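Local coordinates for protein MgGH51 (Meripilus giganteus, PDB 6ZPV) that hydrolyses terminal alpha-L-arabinofuranosyl groups of arabinose-containing glycans, as a fungal member of glycoside hydrolase family GH51, at residues V3-N8 / F564-F569; D521-S526 / H536-R541; G546-K551 / I622-N627; N570-T575 / T606-T611. One frame throughout, in Å; residues are numbered along the deposited sequence. Where two conformers were deposited one is given.

Contact 1: residues V3-N8 / F564-F569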
# COMPACT_ATOMS: atom_id res chain seq x y z
N VAL A 3 13.30 -32.31 -16.50
CA VAL A 3 12.04 -31.57 -16.66
C VAL A 3 11.71 -31.50 -18.13
O VAL A 3 12.40 -30.78 -18.89
CB VAL A 3 12.12 -30.17 -16.05
CG1 VAL A 3 10.81 -29.46 -16.22
CG2 VAL A 3 12.47 -30.23 -14.58
N THR A 4 10.70 -32.25 -18.55
CA THR A 4 10.26 -32.26 -19.94
C THR A 4 9.17 -31.21 -20.09
O THR A 4 8.18 -31.25 -19.32
CB THR A 4 9.78 -33.65 -20.32
OG1 THR A 4 10.89 -34.56 -20.23
CG2 THR A 4 9.24 -33.69 -21.74
N VAL A 5 9.28 -30.35 -21.09
CA VAL A 5 8.35 -29.22 -21.31
C VAL A 5 7.43 -29.57 -22.45
O VAL A 5 7.91 -29.89 -23.56
CB VAL A 5 9.13 -27.93 -21.59
CG1 VAL A 5 8.14 -26.80 -21.70
CG2 VAL A 5 10.16 -27.70 -20.48
N ASN A 6 6.13 -29.54 -22.23
CA ASN A 6 5.16 -29.78 -23.31
C ASN A 6 5.12 -28.56 -24.22
O ASN A 6 5.01 -27.41 -23.74
CB ASN A 6 3.80 -30.05 -22.68
CG ASN A 6 2.79 -30.73 -23.58
OD1 ASN A 6 2.63 -30.38 -24.75
ND2 ASN A 6 2.09 -31.67 -22.95
N LYS A 7 5.16 -28.79 -25.53
CA LYS A 7 5.04 -27.71 -26.51
C LYS A 7 3.62 -27.13 -26.57
O LYS A 7 3.46 -26.06 -27.14
CB LYS A 7 5.46 -28.13 -27.91
CG LYS A 7 4.54 -29.15 -28.56
CD LYS A 7 4.85 -29.46 -30.03
CE LYS A 7 4.09 -30.66 -30.55
NZ LYS A 7 2.63 -30.41 -30.54
N ASN A 8 2.63 -27.84 -26.07
CA ASN A 8 1.21 -27.43 -26.16
C ASN A 8 0.76 -26.77 -24.88
O ASN A 8 0.64 -27.45 -23.85
CB ASN A 8 0.34 -28.62 -26.45
CG ASN A 8 0.57 -29.22 -27.81
OD1 ASN A 8 0.86 -28.51 -28.79
ND2 ASN A 8 0.46 -30.53 -27.84
N PHE A 564 16.62 -29.59 -18.49
CA PHE A 564 15.43 -29.18 -19.25
C PHE A 564 15.45 -29.80 -20.62
O PHE A 564 16.46 -29.68 -21.35
CB PHE A 564 15.37 -27.66 -19.33
CG PHE A 564 15.03 -27.04 -18.00
CD1 PHE A 564 13.72 -27.11 -17.49
CD2 PHE A 564 16.01 -26.47 -17.21
CE1 PHE A 564 13.46 -26.58 -16.24
CE2 PHE A 564 15.71 -25.95 -15.97
CZ PHE A 564 14.44 -26.01 -15.47
N GLN A 565 14.34 -30.42 -20.98
CA GLN A 565 14.14 -31.06 -22.29
C GLN A 565 13.02 -30.33 -23.01
O GLN A 565 11.85 -30.43 -22.61
CB GLN A 565 13.84 -32.55 -22.14
CG GLN A 565 14.97 -33.34 -21.59
CD GLN A 565 16.17 -33.52 -22.49
OE1 GLN A 565 16.15 -33.05 -23.62
NE2 GLN A 565 17.13 -34.32 -22.04
N LEU A 566 13.39 -29.61 -24.05
CA LEU A 566 12.50 -28.80 -24.90
C LEU A 566 12.53 -29.36 -26.32
O LEU A 566 12.20 -28.61 -27.31
CB LEU A 566 12.91 -27.33 -24.87
CG LEU A 566 12.50 -26.56 -23.60
CD1 LEU A 566 13.34 -26.92 -22.43
CD2 LEU A 566 12.53 -25.11 -23.85
N THR A 567 12.80 -30.66 -26.48
CA THR A 567 12.90 -31.25 -27.82
C THR A 567 11.54 -31.32 -28.54
O THR A 567 11.55 -31.53 -29.75
CB THR A 567 13.50 -32.64 -27.70
OG1 THR A 567 12.72 -33.45 -26.85
CG2 THR A 567 14.94 -32.56 -27.23
N GLN A 568 10.40 -31.15 -27.86
CA GLN A 568 9.11 -31.13 -28.56
C GLN A 568 8.97 -29.90 -29.45
O GLN A 568 8.15 -29.89 -30.39
CB GLN A 568 7.93 -31.16 -27.57
CG GLN A 568 7.83 -32.50 -26.85
CD GLN A 568 6.70 -32.49 -25.85
OE1 GLN A 568 5.72 -31.72 -26.01
NE2 GLN A 568 6.84 -33.35 -24.84
N PHE A 569 9.63 -28.81 -29.09
CA PHE A 569 9.50 -27.54 -29.83
C PHE A 569 10.17 -27.65 -31.21
O PHE A 569 11.08 -28.46 -31.46
CB PHE A 569 10.08 -26.38 -29.02
CG PHE A 569 9.33 -26.07 -27.74
CD1 PHE A 569 9.54 -26.78 -26.55
CD2 PHE A 569 8.31 -25.18 -27.74
CE1 PHE A 569 8.79 -26.58 -25.41
CE2 PHE A 569 7.58 -24.93 -26.57
CZ PHE A 569 7.86 -25.62 -25.39
O HOH W 1 9.97 -30.96 -24.98
O HOH W 2 3.15 -32.71 -26.32
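Gln568 OE1 is gripped from two quarters: Lys7 N donates to it over 3.0 Å in a nearly straight bond (164° at the hydrogen), and a bridging water donates a hydrogen bond to Gln568 OE1 at 2.8 Å. The backbone N-H does not meet a lone pair squarely, since it stands above the carbonyl plane of the amide. Extension of the Gln568 chain beyond CG (chi2 178°) carries the amide across to Lys7. The same water also donates to Asn6 OD1, an oxygen already taken by Asn8 N in an Asx turn, and the two side-chain amides are therefore tied together with their planes steeply inclined to one another.

Phe569 packs beside this polar group. Lys7 CA sits over one face of the Phe569 ring, 4.0 Å from its centroid in a CH-pi contact, whereas Val5 CG1 comes in at the edge, 3.8 Å from Phe569 CE1. The other branch of the valine, CG2, runs alongside Leu566 and meets its CD1.

Where the strands are regular, Gln565 uses both backbone groups: its N donates to Val3 O at 2.9 Å and its O receives Val5 N at 3.0 Å. Past that point the chains part around the type I turn from Leu566 to Phe569, and a second water bridges them, donating to Val5 O at 2.7 Å and to Gln565 O while accepting from Gln568 N. The result is a short parallel pairing in which the N-terminal strand 2-4 borders strand 560-565, adding an edge to the C-terminal beta-sandwich of the GH51 fold.

Contact 2: residues D521-S526 / H536-R541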
# COMPACT_ATOMS: atom_id res chain seq x y z
N ASP A 521 1.52 -15.37 -21.26
CA ASP A 521 0.07 -15.55 -21.35
C ASP A 521 -0.33 -16.98 -21.63
O ASP A 521 -1.52 -17.29 -21.57
CB ASP A 521 -0.55 -14.54 -22.34
CG ASP A 521 -0.05 -14.66 -23.75
OD1 ASP A 521 0.80 -15.53 -24.01
OD2 ASP A 521 -0.58 -13.94 -24.63
N GLN A 522 0.64 -17.87 -21.87
CA GLN A 522 0.36 -19.30 -22.06
C GLN A 522 1.06 -20.09 -20.95
O GLN A 522 2.26 -19.86 -20.67
CB GLN A 522 0.92 -19.79 -23.41
CG GLN A 522 0.49 -18.98 -24.63
CD GLN A 522 1.08 -19.53 -25.89
OE1 GLN A 522 2.24 -19.98 -25.93
NE2 GLN A 522 0.28 -19.55 -26.98
N TYR A 523 0.36 -21.05 -20.33
CA TYR A 523 0.98 -21.99 -19.38
C TYR A 523 1.42 -23.23 -20.13
O TYR A 523 0.59 -23.87 -20.77
CB TYR A 523 0.05 -22.36 -18.22
CG TYR A 523 0.73 -23.29 -17.25
CD1 TYR A 523 1.70 -22.82 -16.37
CD2 TYR A 523 0.47 -24.65 -17.28
CE1 TYR A 523 2.42 -23.68 -15.56
CE2 TYR A 523 1.16 -25.50 -16.45
CZ TYR A 523 2.16 -25.03 -15.62
OH TYR A 523 2.90 -25.88 -14.82
N LEU A 524 2.70 -23.57 -20.01
CA LEU A 524 3.27 -24.77 -20.67
C LEU A 524 3.43 -25.87 -19.61
O LEU A 524 4.28 -25.78 -18.73
CB LEU A 524 4.62 -24.45 -21.30
CG LEU A 524 4.61 -23.49 -22.44
CD1 LEU A 524 6.00 -23.25 -22.94
CD2 LEU A 524 3.78 -24.02 -23.64
N PRO A 525 2.61 -26.95 -19.69
CA PRO A 525 2.79 -28.02 -18.72
C PRO A 525 4.21 -28.61 -18.80
O PRO A 525 4.84 -28.62 -19.88
CB PRO A 525 1.74 -29.09 -19.10
CG PRO A 525 0.78 -28.37 -20.00
CD PRO A 525 1.52 -27.20 -20.64
N SER A 526 4.65 -29.13 -17.67
CA SER A 526 5.98 -29.75 -17.57
C SER A 526 5.88 -30.89 -16.58
O SER A 526 4.90 -31.01 -15.81
CB SER A 526 7.04 -28.73 -17.19
OG SER A 526 6.78 -28.17 -15.90
N HIS A 536 10.80 -26.65 -7.04
CA HIS A 536 9.57 -26.40 -7.81
C HIS A 536 9.87 -25.52 -8.99
O HIS A 536 10.84 -24.77 -9.00
CB HIS A 536 8.52 -25.73 -6.89
CG HIS A 536 8.02 -26.63 -5.81
ND1 HIS A 536 6.92 -27.41 -6.01
CD2 HIS A 536 8.59 -26.93 -4.61
CE1 HIS A 536 6.83 -28.17 -4.89
NE2 HIS A 536 7.82 -27.92 -4.05
N TRP A 537 9.02 -25.59 -10.00
CA TRP A 537 9.19 -24.76 -11.20
C TRP A 537 7.84 -24.54 -11.85
O TRP A 537 6.87 -25.29 -11.61
CB TRP A 537 10.18 -25.44 -12.18
CG TRP A 537 9.80 -26.83 -12.53
CD1 TRP A 537 8.92 -27.24 -13.51
CD2 TRP A 537 10.24 -28.04 -11.85
NE1 TRP A 537 8.77 -28.60 -13.46
CE2 TRP A 537 9.58 -29.11 -12.45
CE3 TRP A 537 11.09 -28.27 -10.79
CZ2 TRP A 537 9.75 -30.43 -12.02
CZ3 TRP A 537 11.29 -29.56 -10.39
CH2 TRP A 537 10.62 -30.64 -11.00
N SER A 538 7.79 -23.55 -12.74
CA SER A 538 6.60 -23.24 -13.56
C SER A 538 7.09 -22.55 -14.83
O SER A 538 7.97 -21.67 -14.76
CB SER A 538 5.62 -22.37 -12.79
OG SER A 538 4.51 -22.01 -13.61
N ILE A 539 6.51 -22.93 -15.98
CA ILE A 539 6.96 -22.46 -17.30
C ILE A 539 5.77 -21.81 -17.98
O ILE A 539 4.70 -22.42 -18.13
CB ILE A 539 7.57 -23.59 -18.13
CG1 ILE A 539 8.68 -24.28 -17.34
CG2 ILE A 539 8.03 -23.04 -19.44
CD1 ILE A 539 9.30 -25.48 -17.97
N THR A 540 5.98 -20.59 -18.45
CA THR A 540 5.00 -19.85 -19.25
C THR A 540 5.63 -19.29 -20.49
O THR A 540 6.87 -19.27 -20.59
CB THR A 540 4.30 -18.72 -18.42
OG1 THR A 540 5.29 -17.76 -18.04
CG2 THR A 540 3.57 -19.29 -17.22
N ARG A 541 4.81 -18.85 -21.42
CA ARG A 541 5.26 -18.36 -22.74
C ARG A 541 4.43 -17.15 -23.16
O ARG A 541 3.21 -17.20 -23.02
CB ARG A 541 5.20 -19.53 -23.74
CG ARG A 541 5.69 -19.22 -25.15
CD ARG A 541 5.76 -20.48 -26.01
NE ARG A 541 6.20 -20.25 -27.38
CZ ARG A 541 5.42 -19.83 -28.38
NH1 ARG A 541 4.11 -19.59 -28.19
NH2 ARG A 541 5.95 -19.58 -29.58
O HOH W 3 5.35 -25.75 -16.22
O HOH W 4 4.52 -26.33 -12.53
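Tyr523 lies across from Thr540 in a non-hydrogen-bonded pair of the antiparallel hairpin formed by strands 522-523 and 535-541, one step from a classic beta bulge in which Asp521 and Gln522 both face Arg541. Its CB leaves the strand on the same face as Thr540, and with CG anti to the backbone N (chi1 -179°) the ring runs back along the partner strand. CD1 meets Ile539 O obliquely at 3.5 Å and brushes Thr540 CG2. Next, Ser538 OG lies at the ring edge, in its plane, 3.3 Å from Tyr523 CE1; this hydroxyl is itself hydrogen-bonded to Glu468. At the tip, OH is linked to two waters. One passes on to Trp537 O; the other donates to Leu524 O at 2.7 Å and accepts from Ile539 N, joining the backbones where the strands have spread apart, and also binds Ser526 OG.

Nearer the bulge the pairing is direct, with Arg541 N donating to Gln522 O at 2.8 Å. On the face opposite Tyr523 and Thr540, in the conformer described, the extended Arg541 chain runs beside Gln522, and NH1 donates to OE1 at 3.0 Å, the oxygen lying in the guanidinium plane; NH2 turns instead to Thr626 O. Leu524 CD1 packs on Arg541 CB and touches Ile539 CG2, the leucine and isoleucine crossing at about a right angle. At the far end, Trp537 NE1 gives its stronger bond to Thr527 O and only a weak one, 3.2 Å long, to Ser526 OG at the indole edge.

Contact 3: residues G546-K551 / I622-N627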
# COMPACT_ATOMS: atom_id res chain seq x y z
N GLY A 546 7.12 -15.61 -28.34
CA GLY A 546 7.73 -16.89 -28.01
C GLY A 546 8.70 -16.81 -26.82
O GLY A 546 9.32 -17.83 -26.50
N LYS A 547 8.83 -15.65 -26.15
CA LYS A 547 9.65 -15.58 -24.93
C LYS A 547 9.05 -16.56 -23.92
O LYS A 547 7.83 -16.55 -23.64
CB LYS A 547 9.71 -14.17 -24.40
CG LYS A 547 10.72 -13.28 -25.01
CD LYS A 547 10.84 -12.04 -24.15
CE LYS A 547 12.03 -11.27 -24.56
NZ LYS A 547 12.00 -10.03 -23.76
N THR A 548 9.91 -17.43 -23.37
CA THR A 548 9.50 -18.55 -22.54
C THR A 548 10.24 -18.44 -21.21
O THR A 548 11.51 -18.40 -21.21
CB THR A 548 9.78 -19.88 -23.27
OG1 THR A 548 9.10 -19.86 -24.53
CG2 THR A 548 9.37 -21.09 -22.48
N PHE A 549 9.49 -18.38 -20.14
CA PHE A 549 9.99 -18.04 -18.78
C PHE A 549 9.94 -19.26 -17.91
O PHE A 549 8.84 -19.76 -17.60
CB PHE A 549 9.14 -16.93 -18.20
CG PHE A 549 8.93 -15.75 -19.10
CD1 PHE A 549 9.90 -14.79 -19.25
CD2 PHE A 549 7.73 -15.59 -19.78
CE1 PHE A 549 9.71 -13.68 -20.06
CE2 PHE A 549 7.50 -14.51 -20.58
CZ PHE A 549 8.51 -13.57 -20.74
N ILE A 550 11.10 -19.78 -17.55
CA ILE A 550 11.25 -20.96 -16.69
C ILE A 550 11.62 -20.48 -15.31
O ILE A 550 12.73 -20.00 -15.08
CB ILE A 550 12.30 -21.92 -17.28
CG1 ILE A 550 12.00 -22.34 -18.70
CG2 ILE A 550 12.49 -23.09 -16.35
CD1 ILE A 550 13.17 -22.98 -19.43
N LYS A 551 10.66 -20.54 -14.38
CA LYS A 551 10.85 -20.04 -13.00
C LYS A 551 11.09 -21.22 -12.08
O LYS A 551 10.31 -22.17 -12.12
CB LYS A 551 9.62 -19.17 -12.61
CG LYS A 551 9.48 -17.94 -13.47
CD LYS A 551 8.68 -16.82 -12.93
CE LYS A 551 7.22 -17.10 -12.91
NZ LYS A 551 6.40 -16.21 -13.90
N ILE A 622 14.96 -18.47 -16.05
CA ILE A 622 15.68 -18.67 -17.32
C ILE A 622 14.70 -18.28 -18.41
O ILE A 622 13.57 -18.83 -18.46
CB ILE A 622 16.19 -20.12 -17.50
CG1 ILE A 622 17.24 -20.40 -16.43
CG2 ILE A 622 16.75 -20.28 -18.92
CD1 ILE A 622 17.71 -21.86 -16.38
N THR A 623 15.09 -17.35 -19.31
CA THR A 623 14.24 -16.92 -20.42
C THR A 623 14.89 -17.34 -21.73
O THR A 623 16.03 -16.90 -22.02
CB THR A 623 14.00 -15.42 -20.39
OG1 THR A 623 13.46 -15.05 -19.10
CG2 THR A 623 13.05 -14.99 -21.47
N VAL A 624 14.17 -18.09 -22.52
CA VAL A 624 14.60 -18.50 -23.88
C VAL A 624 13.48 -18.11 -24.85
O VAL A 624 12.38 -17.75 -24.41
CB VAL A 624 14.89 -20.02 -23.92
CG1 VAL A 624 16.10 -20.32 -23.08
CG2 VAL A 624 13.71 -20.90 -23.56
N THR A 625 13.73 -18.21 -26.13
CA THR A 625 12.68 -18.07 -27.16
C THR A 625 12.36 -19.46 -27.68
O THR A 625 13.27 -20.19 -28.07
CB THR A 625 13.06 -17.07 -28.23
OG1 THR A 625 13.34 -15.82 -27.61
CG2 THR A 625 11.97 -16.90 -29.23
N THR A 626 11.06 -19.78 -27.79
CA THR A 626 10.61 -21.08 -28.35
C THR A 626 9.55 -20.84 -29.42
O THR A 626 8.77 -19.88 -29.31
CB THR A 626 10.08 -22.02 -27.28
OG1 THR A 626 8.86 -21.51 -26.75
CG2 THR A 626 11.07 -22.28 -26.19
N ASN A 627 9.48 -21.76 -30.37
CA ASN A 627 8.38 -21.80 -31.36
C ASN A 627 8.16 -23.27 -31.75
O ASN A 627 9.02 -24.12 -31.46
CB ASN A 627 8.59 -20.85 -32.57
CG ASN A 627 8.61 -19.35 -32.28
OD1 ASN A 627 7.53 -18.72 -32.22
ND2 ASN A 627 9.81 -18.74 -32.18
OXT ASN A 627 7.12 -23.59 -32.39
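Thr548 and Thr626 meet in the tightly packed part of the contact, hydroxyl against hydroxyl, with Thr626 OG1 donating to Thr548 OG1 at 2.8 Å. The proton of Thr548 OG1 goes on to Gly546 O, likewise at 2.8 Å, so the two hydroxyls form a relay, which should strengthen each bond in turn. Gly546 O also accepts Thr626 N, 2.9 Å away, and its two donors arrive from opposite faces of the carbonyl plane. Thr548 OG1 reaches this position because it stands beside its own backbone N (chi1 -57°), turned toward the glycine. Just beyond, Thr548 N donates to Val624 O at 2.7 Å, nearly head-on.

These bonds lie at the end of an antiparallel pairing of strands 547-554 and 618-625, inner neighbours in the seven-stranded sheet of the C-terminal beta-sandwich. The pairing continues to Ile550 and Ile622, whose backbones bond to each other in both directions. Their side chains leave on the face that carries Thr548 and Val624, and Phe610 of strand 609-614 packs against both isoleucines.

The other face is looser. Lys547, exposed to solvent, comes no nearer to Thr625 OG1 than 4.5 Å from its CG, and the partly exposed Thr623 lies alongside the buried Phe549. There the hydroxyl sits at the edge of the ring, with OG1 3.6 Å from CD1, while Thr623 CG2 touches CE1.

Contact 4: residues N570-T575 / T606-T611. With SO4 (sulfate ion), chain H.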
# COMPACT_ATOMS: atom_id res chain seq x y z
N ASN A 570 9.72 -26.82 -32.12
CA ASN A 570 10.37 -26.62 -33.43
C ASN A 570 11.74 -25.98 -33.27
O ASN A 570 12.74 -26.47 -33.92
CB ASN A 570 9.51 -25.76 -34.34
CG ASN A 570 8.21 -26.46 -34.64
OD1 ASN A 570 8.24 -27.57 -35.13
ND2 ASN A 570 7.10 -25.85 -34.30
N SER A 571 11.80 -24.91 -32.53
CA SER A 571 13.06 -24.16 -32.32
C SER A 571 13.16 -23.68 -30.89
O SER A 571 12.10 -23.29 -30.29
CB SER A 571 13.20 -23.05 -33.25
OG SER A 571 12.15 -22.15 -33.09
N VAL A 572 14.37 -23.61 -30.36
CA VAL A 572 14.67 -22.99 -29.04
C VAL A 572 15.93 -22.15 -29.29
O VAL A 572 16.92 -22.63 -29.94
CB VAL A 572 14.91 -24.01 -27.93
CG1 VAL A 572 15.29 -23.37 -26.59
CG2 VAL A 572 13.73 -24.94 -27.80
N SER A 573 15.97 -20.95 -28.76
CA SER A 573 17.15 -20.10 -28.85
C SER A 573 18.37 -20.81 -28.29
O SER A 573 18.29 -21.60 -27.38
CB SER A 573 16.87 -18.79 -28.17
OG SER A 573 16.52 -18.92 -26.81
N SER A 574 19.54 -20.45 -28.86
CA SER A 574 20.85 -21.01 -28.48
C SER A 574 21.40 -20.39 -27.22
O SER A 574 22.37 -20.91 -26.68
CB SER A 574 21.85 -20.87 -29.67
OG SER A 574 21.38 -21.74 -30.70
N THR A 575 20.86 -19.22 -26.84
CA THR A 575 21.20 -18.55 -25.58
C THR A 575 19.91 -18.12 -24.89
O THR A 575 18.84 -18.06 -25.52
CB THR A 575 22.11 -17.33 -25.81
OG1 THR A 575 21.38 -16.36 -26.57
CG2 THR A 575 23.41 -17.68 -26.48
N THR A 606 21.75 -22.30 -24.08
CA THR A 606 20.52 -23.10 -23.84
C THR A 606 20.39 -24.21 -24.91
O THR A 606 20.97 -25.22 -24.76
CB THR A 606 19.35 -22.13 -23.57
OG1 THR A 606 19.28 -21.08 -24.54
CG2 THR A 606 19.47 -21.45 -22.21
N GLY A 607 19.28 -24.27 -25.54
CA GLY A 607 18.91 -25.01 -26.73
C GLY A 607 17.85 -25.98 -26.33
O GLY A 607 17.15 -25.78 -25.30
N LYS A 608 17.64 -26.99 -27.15
CA LYS A 608 16.57 -27.95 -26.87
C LYS A 608 16.84 -28.76 -25.63
O LYS A 608 15.86 -29.35 -25.11
CB LYS A 608 16.25 -28.80 -28.10
CG LYS A 608 15.46 -28.06 -29.16
CD LYS A 608 15.22 -28.81 -30.44
CE LYS A 608 14.30 -28.08 -31.37
NZ LYS A 608 14.04 -28.89 -32.60
N THR A 609 18.10 -28.89 -25.22
CA THR A 609 18.44 -29.57 -23.96
C THR A 609 19.45 -28.67 -23.27
O THR A 609 20.49 -28.32 -23.89
CB THR A 609 19.06 -30.98 -24.22
OG1 THR A 609 18.12 -31.77 -24.95
CG2 THR A 609 19.39 -31.66 -22.91
N PHE A 610 19.26 -28.38 -21.98
CA PHE A 610 20.26 -27.64 -21.22
C PHE A 610 20.09 -27.95 -19.75
O PHE A 610 18.98 -28.42 -19.36
CB PHE A 610 20.22 -26.14 -21.58
CG PHE A 610 18.94 -25.44 -21.20
CD1 PHE A 610 17.93 -25.41 -22.11
CD2 PHE A 610 18.75 -24.86 -19.97
CE1 PHE A 610 16.76 -24.77 -21.82
CE2 PHE A 610 17.57 -24.23 -19.69
CZ PHE A 610 16.55 -24.22 -20.61
N THR A 611 21.11 -27.66 -18.98
CA THR A 611 21.13 -28.03 -17.57
C THR A 611 21.35 -26.80 -16.72
O THR A 611 22.20 -25.97 -17.05
CB THR A 611 22.20 -29.11 -17.33
OG1 THR A 611 21.90 -30.24 -18.15
CG2 THR A 611 22.33 -29.48 -15.89
S SO4 H . 19.29 -18.43 -32.19
O1 SO4 H . 17.89 -18.64 -32.36
O2 SO4 H . 19.50 -18.21 -30.76
O3 SO4 H . 19.90 -19.72 -32.44
O4 SO4 H . 19.80 -17.55 -33.13
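Thr606 N donates to Ser574 O over 3.0 Å, a straight bond at the hydrogen (170°) that nonetheless enters well above the carbonyl plane, as the two loops draw together beside Gly607. In the conformer described, Thr606 OG1 makes a second, less certain link, donating to Ser573 O at 3.1 Å. Ser573 OG turns back within its own loop to donate to Thr575 O at 2.8 Å, and it accepts from Thr625 N. Ser574 faces a sulfate ion, probably from the crystallisation liquor, and its backbone N gives O2 of the ion a bond of 2.9 Å.

Val572 packs with both branches. CG1, anti to the backbone N (chi1 177°), lies against Gly607 O at 3.3 Å, while CG2 makes the apolar contact with Lys608 CG at 3.8 Å. From there the lysine stretches out straight, and NZ donates to Asn570 O at 3.0 Å from above the carbonyl plane and makes a weak bond to Phe569 O. This surface contact joins the loop between strands 560-565 and 575-582 to residues 606-608, which lead into strand 609-614, while Asn570 and Ser571 form a classic beta bulge opposite Asn627, the C-terminal residue.

Overall arrangement
From the N terminus, segment 3-8 pairs with 564-569, so contact 1 closes a loop holding most of the chain, the catalytic barrel included. Contact 2 falls within that loop and closes a short hairpin. Contact 3 opens inside it too, at 546-551, but ends with the C terminus at 622-627, and thus crosses contact 1. Contact 4 begins once contact 1 has closed and lies wholly within the span of contact 3. Contacts 2 and 3 share the seven-stranded sheet, where Thr540 O meets Phe549 N; contacts 1 and 4 meet at the three-stranded one. Together they bring both chain ends into one beta-sandwich.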